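Transmembrane oligosaccharyl transferase (Archaeoglobus fulgidus, PDB 3WAJ) is an integral membrane protein of the STT3/AglB oligosaccharyl transferase family, combining a multi-helix transmembrane region with a globular C-terminal part. Local coordinates at residues L127-E130 with A136-I139; L411-A416 with A432-V437; F385-A390 with L479-P484. All blocks are in the same frame, centred on the assembly; numbering follows the deposited sequence.

Interaction 1 of 3, residues L127-E130 with A136-I139; sequences LTRE and AAVI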
loop_
_atom_site.group_PDB
_atom_site.type_symbol
_atom_site.label_atom_id
_atom_site.label_comp_id
_atom_site.label_asym_id
_atom_site.label_seq_id
_atom_site.Cartn_x
_atom_site.Cartn_y
_atom_site.Cartn_z
ATOM N N LEU A 127 7.635 28.791 4.667
ATOM C CA LEU A 127 7.091 29.063 3.328
ATOM C C LEU A 127 6.049 30.187 3.283
ATOM O O LEU A 127 6.148 31.079 2.440
ATOM C CB LEU A 127 6.516 27.802 2.681
ATOM C CG LEU A 127 5.764 28.039 1.368
ATOM C CD1 LEU A 127 6.701 28.506 0.257
ATOM C CD2 LEU A 127 5.019 26.792 0.945
ATOM N N THR A 128 5.048 30.148 4.164
ATOM C CA THR A 128 4.009 31.176 4.117
ATOM C C THR A 128 4.444 32.486 4.775
ATOM O O THR A 128 3.753 33.498 4.665
ATOM C CB THR A 128 2.634 30.727 4.694
ATOM O OG1 THR A 128 2.339 31.497 5.856
ATOM C CG2 THR A 128 2.619 29.275 5.054
ATOM N N ARG A 129 5.585 32.458 5.458
ATOM C CA ARG A 129 6.223 33.689 5.923
ATOM C C ARG A 129 6.950 34.346 4.750
ATOM O O ARG A 129 6.864 35.554 4.549
ATOM C CB ARG A 129 7.220 33.388 7.048
ATOM C CG ARG A 129 7.664 34.589 7.876
ATOM C CD ARG A 129 8.846 35.337 7.256
ATOM N NE ARG A 129 10.108 34.612 7.410
ATOM C CZ ARG A 129 11.181 35.093 8.034
ATOM N NH1 ARG A 129 11.158 36.313 8.561
ATOM N NH2 ARG A 129 12.283 34.354 8.126
ATOM N N GLU A 130 7.661 33.532 3.977
ATOM C CA GLU A 130 8.539 34.019 2.916
ATOM C C GLU A 130 7.778 34.541 1.709
ATOM O O GLU A 130 8.332 35.267 0.874
ATOM C CB GLU A 130 9.497 32.905 2.483
ATOM C CG GLU A 130 10.953 33.234 2.721
ATOM C CD GLU A 130 11.151 34.133 3.922
ATOM O OE1 GLU A 130 10.815 33.722 5.052
ATOM O OE2 GLU A 130 11.643 35.262 3.734
ATOM N N ALA A 136 0.233 35.572 8.851
ATOM C CA ALA A 136 -0.261 34.434 8.068
ATOM C C ALA A 136 0.501 33.141 8.385
ATOM O O ALA A 136 -0.082 32.059 8.436
ATOM C CB ALA A 136 -0.187 34.736 6.580
ATOM N N ALA A 137 1.804 33.272 8.612
ATOM C CA ALA A 137 2.679 32.127 8.829
ATOM C C ALA A 137 2.420 31.394 10.138
ATOM O O ALA A 137 2.885 30.270 10.335
ATOM C CB ALA A 137 4.117 32.564 8.742
ATOM N N VAL A 138 1.678 32.039 11.031
ATOM C CA VAL A 138 1.342 31.456 12.326
ATOM C C VAL A 138 0.021 30.693 12.240
ATOM O O VAL A 138 -0.090 29.563 12.730
ATOM C CB VAL A 138 1.307 32.541 13.424
ATOM C CG1 VAL A 138 0.274 32.218 14.484
ATOM C CG2 VAL A 138 2.684 32.702 14.042
ATOM N N ILE A 139 -0.965 31.311 11.597
ATOM C CA ILE A 139 -2.217 30.633 11.302
ATOM C C ILE A 139 -1.909 29.403 10.446
ATOM O O ILE A 139 -2.568 28.365 10.551
ATOM C CB ILE A 139 -3.170 31.557 10.540
ATOM C CG1 ILE A 139 -3.125 32.965 11.132
ATOM C CG2 ILE A 139 -4.578 30.999 10.564
ATOM C CD1 ILE A 139 -3.890 34.002 10.335
#

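Interaction 2 of 3, residues L411-A416 with A432-V437; sequences LIWAIA and AAVSAV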
loop_
_atom_site.group_PDB
_atom_site.type_symbol
_atom_site.label_atom_id
_atom_site.label_comp_id
_atom_site.label_asym_id
_atom_site.label_seq_id
_atom_site.Cartn_x
_atom_site.Cartn_y
_atom_site.Cartn_z
ATOM N N LEU A 411 1.468 30.360 -6.506
ATOM C CA LEU A 411 0.362 30.016 -7.405
ATOM C C LEU A 411 0.747 28.934 -8.411
ATOM O O LEU A 411 -0.023 28.007 -8.665
ATOM C CB LEU A 411 -0.150 31.267 -8.125
ATOM C CG LEU A 411 -1.276 31.975 -7.368
ATOM C CD1 LEU A 411 -1.478 33.411 -7.852
ATOM C CD2 LEU A 411 -2.567 31.176 -7.492
ATOM N N ILE A 412 1.946 29.075 -8.972
ATOM C CA ILE A 412 2.490 28.129 -9.933
ATOM C C ILE A 412 2.622 26.758 -9.290
ATOM O O ILE A 412 2.311 25.738 -9.901
ATOM C CB ILE A 412 3.880 28.597 -10.428
ATOM C CG1 ILE A 412 3.755 29.882 -11.248
ATOM C CG2 ILE A 412 4.566 27.523 -11.261
ATOM C CD1 ILE A 412 5.088 30.376 -11.798
ATOM N N TRP A 413 3.100 26.739 -8.052
ATOM C CA TRP A 413 3.201 25.502 -7.287
ATOM C C TRP A 413 1.820 24.881 -7.100
ATOM O O TRP A 413 1.637 23.690 -7.320
ATOM C CB TRP A 413 3.856 25.775 -5.929
ATOM C CG TRP A 413 3.711 24.658 -4.927
ATOM C CD1 TRP A 413 4.176 23.374 -5.044
ATOM C CD2 TRP A 413 3.085 24.742 -3.640
ATOM N NE1 TRP A 413 3.864 22.657 -3.911
ATOM C CE2 TRP A 413 3.197 23.473 -3.034
ATOM C CE3 TRP A 413 2.439 25.766 -2.945
ATOM C CZ2 TRP A 413 2.685 23.203 -1.761
ATOM C CZ3 TRP A 413 1.926 25.497 -1.678
ATOM C CH2 TRP A 413 2.054 24.228 -1.103
ATOM N N ALA A 414 0.851 25.708 -6.716
ATOM C CA ALA A 414 -0.513 25.248 -6.475
ATOM C C ALA A 414 -1.176 24.694 -7.740
ATOM O O ALA A 414 -1.771 23.613 -7.717
ATOM C CB ALA A 414 -1.346 26.367 -5.872
ATOM N N ILE A 415 -1.083 25.443 -8.834
ATOM C CA ILE A 415 -1.650 25.018 -10.110
ATOM C C ILE A 415 -0.986 23.750 -10.643
ATOM O O ILE A 415 -1.668 22.857 -11.131
ATOM C CB ILE A 415 -1.546 26.129 -11.157
ATOM C CG1 ILE A 415 -2.393 27.323 -10.727
ATOM C CG2 ILE A 415 -1.979 25.627 -12.532
ATOM C CD1 ILE A 415 -2.109 28.560 -11.540
ATOM N N ALA A 416 0.339 23.673 -10.557
ATOM C CA ALA A 416 1.056 22.484 -11.020
ATOM C C ALA A 416 0.587 21.274 -10.236
ATOM O O ALA A 416 0.387 20.195 -10.795
ATOM C CB ALA A 416 2.548 22.661 -10.865
ATOM N N ALA A 432 -2.426 19.147 1.137
ATOM C CA ALA A 432 -2.500 19.539 2.539
ATOM C C ALA A 432 -1.797 20.878 2.809
ATOM O O ALA A 432 -2.416 21.828 3.284
ATOM C CB ALA A 432 -1.925 18.450 3.412
ATOM N N ALA A 433 -0.507 20.949 2.495
ATOM C CA ALA A 433 0.241 22.190 2.654
ATOM C C ALA A 433 -0.384 23.316 1.848
ATOM O O ALA A 433 -0.358 24.463 2.283
ATOM C CB ALA A 433 1.688 22.007 2.253
ATOM N N VAL A 434 -0.932 22.997 0.674
ATOM C CA VAL A 434 -1.573 24.017 -0.151
ATOM C C VAL A 434 -2.786 24.594 0.552
ATOM O O VAL A 434 -2.918 25.812 0.673
ATOM C CB VAL A 434 -2.034 23.489 -1.521
ATOM C CG1 VAL A 434 -2.827 24.574 -2.254
ATOM C CG2 VAL A 434 -0.864 23.037 -2.357
ATOM N N SER A 435 -3.670 23.718 1.014
ATOM C CA SER A 435 -4.909 24.164 1.649
ATOM C C SER A 435 -4.649 24.882 2.976
ATOM O O SER A 435 -5.477 25.678 3.424
ATOM C CB SER A 435 -5.870 22.999 1.854
ATOM O OG SER A 435 -5.623 22.367 3.092
ATOM N N ALA A 436 -3.496 24.618 3.592
ATOM C CA ALA A 436 -3.133 25.275 4.857
ATOM C C ALA A 436 -2.542 26.691 4.687
ATOM O O ALA A 436 -2.722 27.556 5.551
ATOM C CB ALA A 436 -2.185 24.399 5.651
ATOM N N VAL A 437 -1.817 26.905 3.589
ATOM C CA VAL A 437 -1.187 28.195 3.303
ATOM C C VAL A 437 -2.205 29.199 2.788
ATOM O O VAL A 437 -2.235 30.342 3.247
ATOM C CB VAL A 437 -0.057 28.047 2.272
ATOM C CG1 VAL A 437 0.502 29.402 1.878
ATOM C CG2 VAL A 437 1.045 27.163 2.816
#

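Interaction 3 of 3, residues F385-A390 with L479-P484; sequences FFFGMA and LAAIYP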
loop_
_atom_site.group_PDB
_atom_site.type_symbol
_atom_site.label_atom_id
_atom_site.label_comp_id
_atom_site.label_asym_id
_atom_site.label_seq_id
_atom_site.Cartn_x
_atom_site.Cartn_y
_atom_site.Cartn_z
ATOM N N PHE A 385 -10.423 23.291 2.835
ATOM C CA PHE A 385 -10.608 23.179 1.402
ATOM C C PHE A 385 -11.206 24.477 0.856
ATOM O O PHE A 385 -10.613 25.138 0.000
ATOM C CB PHE A 385 -11.517 21.989 1.107
ATOM C CG PHE A 385 -12.003 21.932 -0.307
ATOM C CD1 PHE A 385 -11.107 21.966 -1.368
ATOM C CD2 PHE A 385 -13.356 21.825 -0.577
ATOM C CE1 PHE A 385 -11.558 21.910 -2.673
ATOM C CE2 PHE A 385 -13.817 21.768 -1.876
ATOM C CZ PHE A 385 -12.917 21.810 -2.926
ATOM N N PHE A 386 -12.379 24.840 1.362
ATOM C CA PHE A 386 -13.040 26.078 0.967
ATOM C C PHE A 386 -12.190 27.308 1.268
ATOM O O PHE A 386 -11.978 28.167 0.407
ATOM C CB PHE A 386 -14.369 26.219 1.707
ATOM C CG PHE A 386 -15.366 25.145 1.386
ATOM C CD1 PHE A 386 -15.296 24.443 0.192
ATOM C CD2 PHE A 386 -16.380 24.841 2.280
ATOM C CE1 PHE A 386 -16.223 23.450 -0.103
ATOM C CE2 PHE A 386 -17.307 23.853 1.992
ATOM C CZ PHE A 386 -17.227 23.156 0.799
ATOM N N PHE A 387 -11.714 27.383 2.504
ATOM C CA PHE A 387 -11.008 28.558 2.997
ATOM C C PHE A 387 -9.609 28.651 2.396
ATOM O O PHE A 387 -8.931 29.669 2.521
ATOM C CB PHE A 387 -10.968 28.550 4.528
ATOM C CG PHE A 387 -12.304 28.835 5.173
ATOM C CD1 PHE A 387 -12.415 29.786 6.177
ATOM C CD2 PHE A 387 -13.452 28.165 4.759
ATOM C CE1 PHE A 387 -13.638 30.052 6.762
ATOM C CE2 PHE A 387 -14.677 28.428 5.337
ATOM C CZ PHE A 387 -14.772 29.372 6.341
ATOM N N GLY A 388 -9.188 27.576 1.739
ATOM C CA GLY A 388 -7.960 27.581 0.972
ATOM C C GLY A 388 -8.251 27.887 -0.483
ATOM O O GLY A 388 -7.394 28.406 -1.187
ATOM N N MET A 389 -9.462 27.565 -0.934
ATOM C CA MET A 389 -9.875 27.854 -2.307
ATOM C C MET A 389 -10.114 29.351 -2.513
ATOM O O MET A 389 -9.825 29.897 -3.581
ATOM C CB MET A 389 -11.133 27.061 -2.664
ATOM C CG MET A 389 -11.162 26.559 -4.094
ATOM S SD MET A 389 -9.653 25.657 -4.507
ATOM C CE MET A 389 -10.035 25.079 -6.158
ATOM N N ALA A 390 -10.634 30.014 -1.484
ATOM C CA ALA A 390 -10.860 31.454 -1.556
ATOM C C ALA A 390 -9.519 32.169 -1.574
ATOM O O ALA A 390 -9.324 33.126 -2.326
ATOM C CB ALA A 390 -11.700 31.925 -0.392
ATOM N N LEU A 479 -13.471 30.112 13.479
ATOM C CA LEU A 479 -14.003 28.877 14.036
ATOM C C LEU A 479 -14.647 28.057 12.918
ATOM O O LEU A 479 -14.591 26.831 12.941
ATOM C CB LEU A 479 -15.012 29.160 15.151
ATOM C CG LEU A 479 -14.508 29.203 16.598
ATOM C CD1 LEU A 479 -14.618 27.833 17.242
ATOM C CD2 LEU A 479 -13.071 29.704 16.673
ATOM N N ALA A 480 -15.244 28.731 11.936
ATOM C CA ALA A 480 -15.800 28.049 10.766
ATOM C C ALA A 480 -14.710 27.250 10.054
ATOM O O ALA A 480 -14.980 26.237 9.402
ATOM C CB ALA A 480 -16.428 29.047 9.813
ATOM N N ALA A 481 -13.474 27.722 10.179
ATOM C CA ALA A 481 -12.328 27.025 9.621
ATOM C C ALA A 481 -11.850 25.929 10.576
ATOM O O ALA A 481 -12.080 24.749 10.331
ATOM C CB ALA A 481 -11.209 28.009 9.322
ATOM N N ILE A 482 -11.207 26.338 11.669
ATOM C CA ILE A 482 -10.575 25.429 12.634
ATOM C C ILE A 482 -11.480 24.335 13.243
ATOM O O ILE A 482 -11.022 23.217 13.495
ATOM C CB ILE A 482 -9.866 26.237 13.766
ATOM C CG1 ILE A 482 -8.737 27.100 13.184
ATOM C CG2 ILE A 482 -9.334 25.319 14.869
ATOM C CD1 ILE A 482 -8.287 28.254 14.089
ATOM N N TYR A 483 -12.755 24.626 13.466
ATOM C CA TYR A 483 -13.579 23.667 14.206
ATOM C C TYR A 483 -13.863 22.329 13.515
ATOM O O TYR A 483 -13.457 21.291 14.023
ATOM C CB TYR A 483 -14.879 24.282 14.745
ATOM C CG TYR A 483 -15.722 23.255 15.463
ATOM C CD1 TYR A 483 -16.829 22.673 14.849
ATOM C CD2 TYR A 483 -15.386 22.838 16.742
ATOM C CE1 TYR A 483 -17.591 21.715 15.506
ATOM C CE2 TYR A 483 -16.133 21.884 17.405
ATOM C CZ TYR A 483 -17.237 21.326 16.788
ATOM O OH TYR A 483 -17.974 20.378 17.466
ATOM N N PRO A 484 -14.572 22.335 12.371
ATOM C CA PRO A 484 -14.908 21.002 11.855
ATOM C C PRO A 484 -13.715 20.272 11.231
ATOM O O PRO A 484 -13.843 19.096 10.894
ATOM C CB PRO A 484 -15.979 21.294 10.798
ATOM C CG PRO A 484 -15.674 22.671 10.325
ATOM C CD PRO A 484 -15.090 23.412 11.503
#

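Interaction 1 of 3, residues L127-E130 with A136-I139
Arg129 and Ala137 bring the two backbones close together, with their CA atoms 4.8 Å apart, where helix 121-131 ends and helix 134-144 has just begun. The chain reverses between them in a very short link, so this is the tight corner of a helical hairpin. Asp133, in that link, accepts a hydrogen bond through OD1 from Ala136 N and so ties down the first turn of the second helix.

The methyl of Ala137 does most of the touching. Its CB sits in the notch between two consecutive residues of the first helix, 3.6 Å from Arg129 CB on one hand and close to Thr128 OG1 on the other. Thr128 OG1 also comes near the backbone of Ala137, but its angle to Ala137 N is too poor for a hydrogen bond. The chi1 of Thr128, 115°, nearly eclipses CG2 with the backbone N, which leaves the places of both OG1 and CG2 uncertain. Arg129 gives the contact only the root of its side chain: the chain bends at chi2 and chi3, carrying the guanidinium group away to a salt bridge in which NE lies 2.6 Å from Glu130 OE1.

Charge is thus paired within the first helix, and what crosses the corner is van der Waals contact around a methyl. The short link holds the helices together here, and the small side chains are consistent with so close an approach.

Interaction 2 of 3, residues L411-A416 with A432-V437
Just before Ala433 and Val434, which meet Trp413 across the contact, the carbonyl oxygen of Ala432 is gripped by two donors of its own helix. Ala436 N reaches it at 3.0 Å in the regular helical bond, and Ser435 OG donates to it from 3.3 Å, tilted 20° from the carbonyl plane. The serine hydroxyl thus gives its proton within its own helix, on the side turned from the partner.

The contact itself is apolar. Trp413, with CG anti to the backbone N (chi1 166°), holds its indole out so that the six-membered ring reaches the second helix. Val434 CG2 lies over one face of that ring as a CH-pi contact, 3.7 Å from the ring centroid and displaced toward the rim, where CH2 is its nearest atom at 3.4 Å. At its edge, near the plane, the ring meets Ala433 C, 3.9 Å from Trp413 CH2; the Ala433 methyl is close by, with CB 4.0 Å from the same Trp413 CH2. The other methyl of Val434, CG1, brushes Ala414 CB at 4.3 Å, so the valine straddles two consecutive residues of the first helix.

The segment axes stay 10.7 Å apart and run in largely opposed directions, at 135°, a spacing bridged chiefly by the indole. Helix 163-181 packs alongside, with Gln170 and Leu174 on Trp413 and Val171 on Ala433, while Tyr438, further along helix 429-446, touches Leu411 and Ala414.

Interaction 3 of 3, residues F385-A390 with L479-P484
Phe387 reaches from helix 384-402 to Ala480 and Ala481 of helix 474-491, a helix-to-helix packing contact within the transmembrane helical bundle. The two helices are far apart in sequence; the nearest CA atoms, those of Phe387 and Ala481, are 6.9 Å apart, and across this contact the touching is done by one aromatic ring.

Along the second segment, Leu479 comes first. Its side chain starts away from the partner helix, and its carbonyl oxygen takes a hydrogen bond from Tyr483 N at 2.9 Å. Ala480 follows with its methyl directed at the partner, and its CB lies 3.9 Å from Phe387 CZ, meeting the ring obliquely. Ala481 is the buried member of the trio; its CA stands over one face of the phenylalanine ring and its methyl touches the ring as well. Ile482 then turns to another neighbour, packing on Phe142 and Leu143 of helix 134-144. Pro484 has no N-H to give, and the N atoms of Leu479 and Ala480 also lack a bond to the turn before, so the helix is kinked through this segment.

On the first helix, the CB of Phe387 already points to the partner, and with CG anti to the carbonyl carbon (chi1 -72°) the ring extends to the alanines. With two methyls against one ring and nothing polar between them, the contact is small and purely van der Waals. Ala481 CB lies above the ring plane, on the same side as its CA and near the CD1-CE1 rim, 3.8 Å from Phe387 CD1 and 4.1 Å from Phe387 CE1.

How the interactions relate
Interactions 1 and 2 are buried and touch: Thr128 meets Val437, and Leu127 lies against the indole of Trp413, so the two contacts share packing. Interaction 3 is only partly buried and touches neither, its centre about 15 Å from that of interaction 2. The three use six different helices, yet these interlock: helix 429-446 of interaction 2 also packs on both helices of interaction 1, and helix 134-144 of interaction 1 meets helix 474-491 of interaction 3. Interaction 1 is a local hairpin, whereas interaction 3 closes a long loop within which interaction 2 is nested. Small methyls sit at the close approach of the first, whereas aromatic rings do the touching in the others.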